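Bifunctional thiamine biosynthesis protein ThiDN (Methanocaldococcus jannaschii DSM 2661, PDB 2PHP) probably phosphorylates hydroxymethylpyrimidine and its phosphate and, through the C-terminal ThiN domain described here, probably condenses the product with a thiazole phosphate into thiamine phosphate. Local coordinates at residues G34-S40 against R94-I99; P44-V50 against A80-L84; V144-Y149 against I160-G164. One frame throughout, in Å; residues are numbered along the deposited sequence.

Contact 1: G34-S40 against R94-I99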
loop_
_atom_site.group_PDB
_atom_site.type_symbol
_atom_site.label_atom_id
_atom_site.label_comp_id
_atom_site.label_asym_id
_atom_site.label_seq_id
_atom_site.Cartn_x
_atom_site.Cartn_y
_atom_site.Cartn_z
ATOM N N GLY B 34 -14.248 0.296 10.371
ATOM C CA GLY B 34 -12.900 -0.241 10.376
ATOM C C GLY B 34 -12.379 -0.445 11.786
ATOM O O GLY B 34 -12.897 0.137 12.735
ATOM N N SER B 35 -11.344 -1.264 11.928
ATOM C CA SER B 35 -10.765 -1.525 13.241
ATOM C C SER B 35 -9.401 -0.873 13.383
ATOM O O SER B 35 -8.745 -0.550 12.396
ATOM C CB SER B 35 -10.568 -3.026 13.464
ATOM O OG SER B 35 -11.778 -3.740 13.374
ATOM N N ASN B 36 -8.975 -0.685 14.624
ATOM C CA ASN B 36 -7.645 -0.150 14.875
ATOM C C ASN B 36 -7.150 -0.852 16.129
ATOM O O ASN B 36 -7.946 -1.387 16.904
ATOM C CB ASN B 36 -7.673 1.367 15.095
ATOM C CG ASN B 36 -6.299 2.016 14.859
ATOM O OD1 ASN B 36 -5.267 1.331 14.810
ATOM N ND2 ASN B 36 -6.285 3.337 14.719
ATOM N N ILE B 37 -5.841 -0.888 16.314
ATOM C CA ILE B 37 -5.273 -1.517 17.495
ATOM C C ILE B 37 -4.275 -0.516 18.073
ATOM O O ILE B 37 -3.485 0.091 17.336
ATOM C CB ILE B 37 -4.594 -2.871 17.145
ATOM C CG1 ILE B 37 -4.102 -3.555 18.427
ATOM C CG2 ILE B 37 -3.469 -2.654 16.159
ATOM C CD1 ILE B 37 -3.745 -5.009 18.248
ATOM N N ALA B 38 -4.338 -0.332 19.388
ATOM C CA ALA B 38 -3.489 0.621 20.079
ATOM C C ALA B 38 -2.875 0.074 21.361
ATOM O O ALA B 38 -3.409 -0.845 21.996
ATOM C CB ALA B 38 -4.287 1.877 20.399
ATOM N N GLU B 39 -1.747 0.660 21.740
ATOM C CA GLU B 39 -1.056 0.264 22.957
ATOM C C GLU B 39 -0.379 1.505 23.515
ATOM O O GLU B 39 0.163 2.329 22.765
ATOM C CB GLU B 39 -0.017 -0.818 22.672
ATOM C CG GLU B 39 0.559 -1.458 23.941
ATOM C CD GLU B 39 1.585 -2.546 23.643
ATOM O OE1 GLU B 39 1.263 -3.483 22.874
ATOM O OE2 GLU B 39 2.714 -2.475 24.185
ATOM N N SER B 40 -0.417 1.638 24.836
ATOM C CA SER B 40 0.179 2.788 25.492
ATOM C C SER B 40 1.393 2.424 26.320
ATOM O O SER B 40 1.663 1.247 26.601
ATOM C CB SER B 40 -0.827 3.434 26.435
ATOM O OG SER B 40 -0.991 2.619 27.585
ATOM N N ARG B 94 -2.743 -1.794 28.907
ATOM C CA ARG B 94 -2.189 -0.796 27.990
ATOM C C ARG B 94 -2.635 -0.937 26.526
ATOM O O ARG B 94 -2.234 -0.134 25.686
ATOM C CB ARG B 94 -0.652 -0.841 28.036
ATOM C CG ARG B 94 -0.069 -0.662 29.427
ATOM C CD ARG B 94 1.453 -0.731 29.430
ATOM N NE ARG B 94 1.975 -2.053 29.070
ATOM C CZ ARG B 94 2.472 -2.365 27.877
ATOM N NH1 ARG B 94 2.519 -1.451 26.922
ATOM N NH2 ARG B 94 2.917 -3.595 27.636
ATOM N N ALA B 95 -3.464 -1.930 26.213
ATOM C CA ALA B 95 -3.877 -2.124 24.822
ATOM C C ALA B 95 -5.352 -2.408 24.578
ATOM O O ALA B 95 -6.056 -2.954 25.437
ATOM C CB ALA B 95 -3.035 -3.232 24.187
ATOM N N CYS B 96 -5.799 -2.056 23.375
ATOM C CA CYS B 96 -7.187 -2.250 22.979
ATOM C C CYS B 96 -7.366 -2.277 21.461
ATOM O O CYS B 96 -6.658 -1.590 20.719
ATOM C CB CYS B 96 -8.051 -1.133 23.573
ATOM S SG CYS B 96 -9.794 -1.148 23.059
HETATM N N MSE B 97 -8.320 -3.087 21.015
HETATM C CA MSE B 97 -8.648 -3.206 19.597
HETATM C C MSE B 97 -10.161 -3.301 19.471
HETATM O O MSE B 97 -10.788 -4.068 20.203
HETATM C CB MSE B 97 -8.023 -4.463 18.995
HETATM C CG MSE B 97 -8.481 -4.721 17.573
HETATM SE SE MSE B 97 -7.574 -6.212 16.763
HETATM C CE MSE B 97 -8.149 -5.999 14.927
ATOM N N ASN B 98 -10.752 -2.532 18.561
ATOM C CA ASN B 98 -12.197 -2.600 18.382
ATOM C C ASN B 98 -12.516 -3.548 17.235
ATOM O O ASN B 98 -11.847 -3.519 16.205
ATOM C CB ASN B 98 -12.790 -1.214 18.109
ATOM C CG ASN B 98 -12.305 -0.605 16.801
ATOM O OD1 ASN B 98 -11.117 -0.316 16.638
ATOM N ND2 ASN B 98 -13.228 -0.409 15.861
ATOM N N ILE B 99 -13.519 -4.405 17.432
ATOM C CA ILE B 99 -13.929 -5.359 16.404
ATOM C C ILE B 99 -15.445 -5.344 16.232
ATOM O O ILE B 99 -16.175 -4.803 17.071
ATOM C CB ILE B 99 -13.472 -6.797 16.739
ATOM C CG1 ILE B 99 -14.225 -7.323 17.960
ATOM C CG2 ILE B 99 -11.971 -6.815 17.004
ATOM C CD1 ILE B 99 -13.836 -8.750 18.326
#
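A salt bridge closes one end of this antiparallel strand pair at the centre of the ThiN domain's sheet: NH1 of Arg-94 lies 2.9 Å from OE2 of Glu-39. Arg-94 NH1 gives a second hydrogen bond, 2.8 Å, to O of Ser-40, which sits at the guanidinium edge, within the group's plane. The carboxylate is turned steeply, its plane 78° from that of the guanidinium, and OE2 is met on the anti side, well out of the carboxylate plane. Glu-39 OE1 also accepts from the backbone N of Ala-167 and OE2 from ND2 of Asn-14, fixing the group's rotation. A bend at chi3 (-66°) carries the arginine head back to Ser-40, whose own N donates to O of Arg-94 at 2.7 Å. Farther along, Ala-38 and Cys-96 form a hydrogen-bonded pair, with Ala-38 N 3.0 Å from Cys-96 O and the return bond alongside.

At the far end a side-chain amide takes over the pairing. Asn-98 OD1 accepts from N of Asn-36 at 3.0 Å, while ND2 donates to O of Gly-34 at 3.2 Å; the hydroxyl of Ser-35 donates to the backbone O of Asn-98. The backbone bond from Asn-98 N to Asn-36 O is weak.

Apolar contact follows the face that carries Ile-37, Glu-39, Ala-95 and Met-97, against helices 8-22 and 167-185. CG1 of Ile-37, anti to its backbone N, reaches CB of Met-97 at 4.1 Å, and the extended selenomethionine chain of Met-97 ends with CE 4.1 Å from CB of Ser-35.

Contact 2: P44-V50 against A80-L84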
loop_
_atom_site.group_PDB
_atom_site.type_symbol
_atom_site.label_atom_id
_atom_site.label_comp_id
_atom_site.label_asym_id
_atom_site.label_seq_id
_atom_site.Cartn_x
_atom_site.Cartn_y
_atom_site.Cartn_z
ATOM N N PRO B 44 -0.086 6.139 30.947
ATOM C CA PRO B 44 -0.163 7.165 29.898
ATOM C C PRO B 44 -0.752 8.490 30.387
ATOM O O PRO B 44 -1.753 8.504 31.104
ATOM C CB PRO B 44 -1.024 6.497 28.827
ATOM C CG PRO B 44 -1.954 5.634 29.645
ATOM C CD PRO B 44 -1.004 5.019 30.663
ATOM N N LYS B 45 -0.122 9.594 29.992
ATOM C CA LYS B 45 -0.572 10.931 30.379
ATOM C C LYS B 45 -1.660 11.484 29.462
ATOM O O LYS B 45 -2.513 12.252 29.900
ATOM C CB LYS B 45 0.621 11.892 30.415
ATOM C CG LYS B 45 1.087 12.291 31.828
ATOM C CD LYS B 45 1.440 11.089 32.722
ATOM C CE LYS B 45 0.214 10.466 33.404
ATOM N NZ LYS B 45 -0.472 11.404 34.347
ATOM N N ASP B 46 -1.624 11.098 28.191
ATOM C CA ASP B 46 -2.614 11.539 27.209
ATOM C C ASP B 46 -2.488 10.674 25.954
ATOM O O ASP B 46 -1.601 9.822 25.878
ATOM C CB ASP B 46 -2.417 13.021 26.855
ATOM C CG ASP B 46 -1.011 13.327 26.370
ATOM O OD1 ASP B 46 -0.465 12.527 25.573
ATOM O OD2 ASP B 46 -0.454 14.371 26.782
ATOM N N PHE B 47 -3.357 10.903 24.970
ATOM C CA PHE B 47 -3.346 10.102 23.750
ATOM C C PHE B 47 -2.001 10.078 23.036
ATOM O O PHE B 47 -1.746 9.205 22.214
ATOM C CB PHE B 47 -4.451 10.572 22.793
ATOM C CG PHE B 47 -4.078 11.761 21.952
ATOM C CD1 PHE B 47 -3.499 11.587 20.697
ATOM C CD2 PHE B 47 -4.321 13.053 22.404
ATOM C CE1 PHE B 47 -3.175 12.683 19.904
ATOM C CE2 PHE B 47 -4.000 14.156 21.617
ATOM C CZ PHE B 47 -3.426 13.971 20.368
ATOM N N LYS B 48 -1.138 11.035 23.358
ATOM C CA LYS B 48 0.184 11.103 22.743
ATOM C C LYS B 48 1.076 9.956 23.225
ATOM O O LYS B 48 2.044 9.602 22.562
ATOM C CB LYS B 48 0.862 12.433 23.067
ATOM C CG LYS B 48 0.156 13.665 22.537
ATOM C CD LYS B 48 0.160 13.696 21.026
ATOM C CE LYS B 48 0.319 15.125 20.498
ATOM N NZ LYS B 48 -0.668 16.092 21.064
ATOM N N ASP B 49 0.757 9.386 24.383
ATOM C CA ASP B 49 1.531 8.271 24.902
ATOM C C ASP B 49 0.949 6.964 24.379
ATOM O O ASP B 49 1.330 5.890 24.827
ATOM C CB ASP B 49 1.515 8.253 26.436
ATOM C CG ASP B 49 2.308 9.398 27.053
ATOM O OD1 ASP B 49 3.112 10.037 26.340
ATOM O OD2 ASP B 49 2.136 9.648 28.268
ATOM N N VAL B 50 0.023 7.061 23.424
ATOM C CA VAL B 50 -0.615 5.874 22.847
ATOM C C VAL B 50 -0.304 5.740 21.360
ATOM O O VAL B 50 -0.469 6.699 20.607
ATOM C CB VAL B 50 -2.153 5.935 23.006
ATOM C CG1 VAL B 50 -2.784 4.640 22.499
ATOM C CG2 VAL B 50 -2.517 6.183 24.464
ATOM N N ALA B 80 -7.448 5.714 22.382
ATOM C CA ALA B 80 -6.628 6.192 23.487
ATOM C C ALA B 80 -7.529 6.507 24.690
ATOM O O ALA B 80 -7.177 6.202 25.831
ATOM C CB ALA B 80 -5.857 7.438 23.067
ATOM N N LYS B 81 -8.685 7.116 24.434
ATOM C CA LYS B 81 -9.627 7.453 25.505
ATOM C C LYS B 81 -10.029 6.190 26.262
ATOM O O LYS B 81 -10.201 6.216 27.477
ATOM C CB LYS B 81 -10.886 8.118 24.938
ATOM C CG LYS B 81 -10.689 9.520 24.355
ATOM C CD LYS B 81 -12.024 10.077 23.869
ATOM C CE LYS B 81 -11.870 11.313 22.991
ATOM N NZ LYS B 81 -11.312 12.474 23.738
ATOM N N ILE B 82 -10.177 5.082 25.542
ATOM C CA ILE B 82 -10.555 3.830 26.182
ATOM C C ILE B 82 -9.428 3.305 27.077
ATOM O O ILE B 82 -9.659 2.968 28.238
ATOM C CB ILE B 82 -10.917 2.746 25.142
ATOM C CG1 ILE B 82 -12.163 3.169 24.359
ATOM C CG2 ILE B 82 -11.146 1.417 25.851
ATOM C CD1 ILE B 82 -12.453 2.299 23.118
ATOM N N ILE B 83 -8.213 3.245 26.540
ATOM C CA ILE B 83 -7.068 2.759 27.307
ATOM C C ILE B 83 -6.769 3.615 28.541
ATOM O O ILE B 83 -6.596 3.087 29.636
ATOM C CB ILE B 83 -5.807 2.668 26.422
ATOM C CG1 ILE B 83 -6.054 1.648 25.302
ATOM C CG2 ILE B 83 -4.599 2.261 27.272
ATOM C CD1 ILE B 83 -5.019 1.645 24.203
ATOM N N LEU B 84 -6.706 4.931 28.372
ATOM C CA LEU B 84 -6.441 5.803 29.509
ATOM C C LEU B 84 -7.528 5.689 30.566
ATOM O O LEU B 84 -7.246 5.803 31.760
ATOM C CB LEU B 84 -6.294 7.257 29.058
ATOM C CG LEU B 84 -4.874 7.625 28.616
ATOM C CD1 LEU B 84 -4.468 6.774 27.418
ATOM C CD2 LEU B 84 -4.807 9.106 28.278
#
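CD1 of Leu-84 lies 3.5 Å from CG of Pro-44 and 3.6 Å from CG2 of Val-50, touching both the proline ring and the valine branch; CD2 instead rests on the backbone, 3.4 Å from CA of Asp-46. Such apolar contacts join the loop between strands 37-40 and 50-53 of the ThiN domain to helix 77-87, and Val-50 and Ile-83 also pack on Ala-38 and Ser-40. Pro-44 and Leu-84 run past one another in opposite senses, the ring presenting both CB and CG to the leucine. Ala-80, one turn before Leu-84, offers a single methyl, and CB of Phe-47 comes tightly against it at 3.4 Å. The phenyl ring itself leads away from the helix, and CG of Lys-48 stands over the centre of one of its faces. Val-50 reaches three residues of the helix: CG2 touches CB of Ala-80 at 3.8 Å as well as Leu-84, while CG1, anti to the backbone N (chi1 -175°), meets CD1 of Ile-83 at 4.1 Å.

Hydrogen bonds belong to each side separately. In the loop, OD2 of Asp-49 accepts from N of Lys-45 at 2.8 Å, an almost straight bond (170°) that draws the two ends of the turn together, and the backbone bonds from Asp-49 N to Asp-46 O and from Val-50 N to Phe-47 O shape the 3-10 segment 47-49. In the helix, Leu-84 N bonds to Ala-80 O.

With no hydrogen bond or salt bridge across the interface, the loop brings its own polar framework and is joined to the helix by methyl and methylene packing, so the match rests on shape.

Contact 3: V144-Y149 against I160-G164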
loop_
_atom_site.group_PDB
_atom_site.type_symbol
_atom_site.label_atom_id
_atom_site.label_comp_id
_atom_site.label_asym_id
_atom_site.label_seq_id
_atom_site.Cartn_x
_atom_site.Cartn_y
_atom_site.Cartn_z
ATOM N N VAL B 144 -11.290 -4.033 35.158
ATOM C CA VAL B 144 -11.188 -3.991 33.701
ATOM C C VAL B 144 -11.441 -5.388 33.150
ATOM O O VAL B 144 -10.708 -6.325 33.452
ATOM C CB VAL B 144 -9.785 -3.517 33.256
ATOM C CG1 VAL B 144 -9.690 -3.521 31.738
ATOM C CG2 VAL B 144 -9.510 -2.129 33.813
ATOM N N PRO B 145 -12.502 -5.551 32.347
ATOM C CA PRO B 145 -12.809 -6.866 31.781
ATOM C C PRO B 145 -12.010 -7.125 30.509
ATOM O O PRO B 145 -11.186 -6.303 30.112
ATOM C CB PRO B 145 -14.304 -6.771 31.504
ATOM C CG PRO B 145 -14.449 -5.337 31.059
ATOM C CD PRO B 145 -13.580 -4.586 32.061
ATOM N N ASP B 146 -12.256 -8.274 29.887
ATOM C CA ASP B 146 -11.584 -8.625 28.642
ATOM C C ASP B 146 -12.308 -7.918 27.506
ATOM O O ASP B 146 -11.714 -7.578 26.484
ATOM C CB ASP B 146 -11.675 -10.126 28.384
ATOM C CG ASP B 146 -10.940 -10.943 29.418
ATOM O OD1 ASP B 146 -9.698 -10.851 29.472
ATOM O OD2 ASP B 146 -11.611 -11.676 30.171
ATOM N N ILE B 147 -13.603 -7.696 27.703
ATOM C CA ILE B 147 -14.433 -7.089 26.678
ATOM C C ILE B 147 -15.397 -6.031 27.190
ATOM O O ILE B 147 -16.030 -6.193 28.237
ATOM C CB ILE B 147 -15.267 -8.180 25.963
ATOM C CG1 ILE B 147 -14.335 -9.207 25.316
ATOM C CG2 ILE B 147 -16.197 -7.551 24.955
ATOM C CD1 ILE B 147 -15.051 -10.401 24.713
ATOM N N ILE B 148 -15.488 -4.945 26.432
ATOM C CA ILE B 148 -16.400 -3.861 26.721
ATOM C C ILE B 148 -17.115 -3.654 25.391
ATOM O O ILE B 148 -16.494 -3.318 24.380
ATOM C CB ILE B 148 -15.667 -2.563 27.121
ATOM C CG1 ILE B 148 -14.983 -2.746 28.480
ATOM C CG2 ILE B 148 -16.659 -1.415 27.211
ATOM C CD1 ILE B 148 -14.322 -1.499 28.997
ATOM N N TYR B 149 -18.419 -3.889 25.380
ATOM C CA TYR B 149 -19.182 -3.733 24.156
ATOM C C TYR B 149 -20.353 -2.816 24.428
ATOM O O TYR B 149 -20.624 -2.476 25.571
ATOM C CB TYR B 149 -19.683 -5.102 23.680
ATOM C CG TYR B 149 -20.888 -5.642 24.433
ATOM C CD1 TYR B 149 -22.184 -5.236 24.102
ATOM C CD2 TYR B 149 -20.736 -6.566 25.469
ATOM C CE1 TYR B 149 -23.297 -5.739 24.780
ATOM C CE2 TYR B 149 -21.843 -7.074 26.153
ATOM C CZ TYR B 149 -23.119 -6.658 25.803
ATOM O OH TYR B 149 -24.213 -7.159 26.475
ATOM N N ILE B 160 -17.510 -4.141 19.758
ATOM C CA ILE B 160 -16.918 -5.002 20.776
ATOM C C ILE B 160 -15.480 -4.512 20.908
ATOM O O ILE B 160 -14.751 -4.426 19.921
ATOM C CB ILE B 160 -16.869 -6.489 20.371
ATOM C CG1 ILE B 160 -18.269 -7.104 20.421
ATOM C CG2 ILE B 160 -15.933 -7.245 21.322
ATOM C CD1 ILE B 160 -18.328 -8.512 19.873
ATOM N N ARG B 161 -15.077 -4.169 22.120
ATOM C CA ARG B 161 -13.722 -3.697 22.350
ATOM C C ARG B 161 -12.975 -4.718 23.214
ATOM O O ARG B 161 -13.411 -5.051 24.315
ATOM C CB ARG B 161 -13.775 -2.315 23.013
ATOM C CG ARG B 161 -14.637 -1.327 22.225
ATOM C CD ARG B 161 -14.899 -0.029 22.968
ATOM N NE ARG B 161 -15.758 0.865 22.186
ATOM C CZ ARG B 161 -17.082 0.750 22.088
ATOM N NH1 ARG B 161 -17.728 -0.219 22.736
ATOM N NH2 ARG B 161 -17.758 1.587 21.315
ATOM N N VAL B 162 -11.867 -5.235 22.684
ATOM C CA VAL B 162 -11.042 -6.219 23.374
ATOM C C VAL B 162 -9.845 -5.507 24.023
ATOM O O VAL B 162 -9.101 -4.794 23.351
ATOM C CB VAL B 162 -10.547 -7.310 22.377
ATOM C CG1 VAL B 162 -9.655 -8.315 23.083
ATOM C CG2 VAL B 162 -11.751 -8.023 21.744
ATOM N N LEU B 163 -9.675 -5.696 25.330
ATOM C CA LEU B 163 -8.587 -5.056 26.071
ATOM C C LEU B 163 -7.580 -6.085 26.581
ATOM O O LEU B 163 -7.880 -7.278 26.648
ATOM C CB LEU B 163 -9.147 -4.261 27.264
ATOM C CG LEU B 163 -10.168 -3.143 26.999
ATOM C CD1 LEU B 163 -11.514 -3.743 26.640
ATOM C CD2 LEU B 163 -10.325 -2.273 28.240
ATOM N N GLY B 164 -6.389 -5.622 26.947
ATOM C CA GLY B 164 -5.365 -6.527 27.438
ATOM C C GLY B 164 -4.129 -5.784 27.903
ATOM O O GLY B 164 -4.080 -4.554 27.831
#
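Arg-161 N donates to O of Ile-148 at 2.8 Å, the shortest polar bond between these two strands, and the arginine's CB and CG lie alongside the same oxygen, CB at 3.2 Å. The chain then runs extended from CG to NE, with CG anti to the carbonyl carbon (chi1 -53°), placing the guanidinium edge beside CA of Tyr-149 and letting NH1 form a salt bridge with OD1 of Asp-150. A leucine here would probably leave the Asp-150 carboxylate without this positively charged mate. The reciprocal bond, Ile-148 N to Arg-161 O, measures 3.0 Å and completes the hydrogen-bonded pair; at the next hydrogen-bonding position, Leu-163 N reaches O of Asp-146 at 3.0 Å. The two strands, 159° apart in direction, form the beta hairpin that contributes two neighbouring strands to the central sheet of the ThiN domain. In the carboxylate of Asp-146, OD1 forms a salt bridge with NZ of Lys-173 on helix 167-185 and OD2 accepts a hydrogen bond from the backbone N of Ala-114.

On the face of the sheet directed at helix 167-185, Ile-147 and Ile-160 meet branch to branch, their CG2 methyls 3.7 Å apart, and CB of Tyr-149 lies 4.1 Å from CG1 of Ile-160. Both methyls of Leu-163 meet Ile-148, and CD2 also lies 3.8 Å from CG1 of Val-144, which crosses the leucine at about a right angle.

In the fold
Contacts 1 and 3 illustrate how antiparallel pairs follow one another across a sheet: 37-40 with 95-100, 95-100 with 159-164, 159-164 with 147-150. The middle pair is joined by probable backbone bonds such as Ile-99 N to Ile-160 O, 2.8 Å; there Arg-94 and Ala-95 both face Gly-164 in a classic beta bulge. Contact 1 is wholly buried, its centre about 4 Å from that of the chain, and contact 3, about 7 Å out, is also buried; contact 2, about 13 Å out, is only partly so. Contacts 1 and 3 combine backbone hydrogen bonds with side-chain packing, contact 1 adding a salt bridge, while contact 2 is purely apolar. Helix 77-87 connects all three: Ile-83 packs on Ser-40 and Arg-94, Ile-82 on Arg-161.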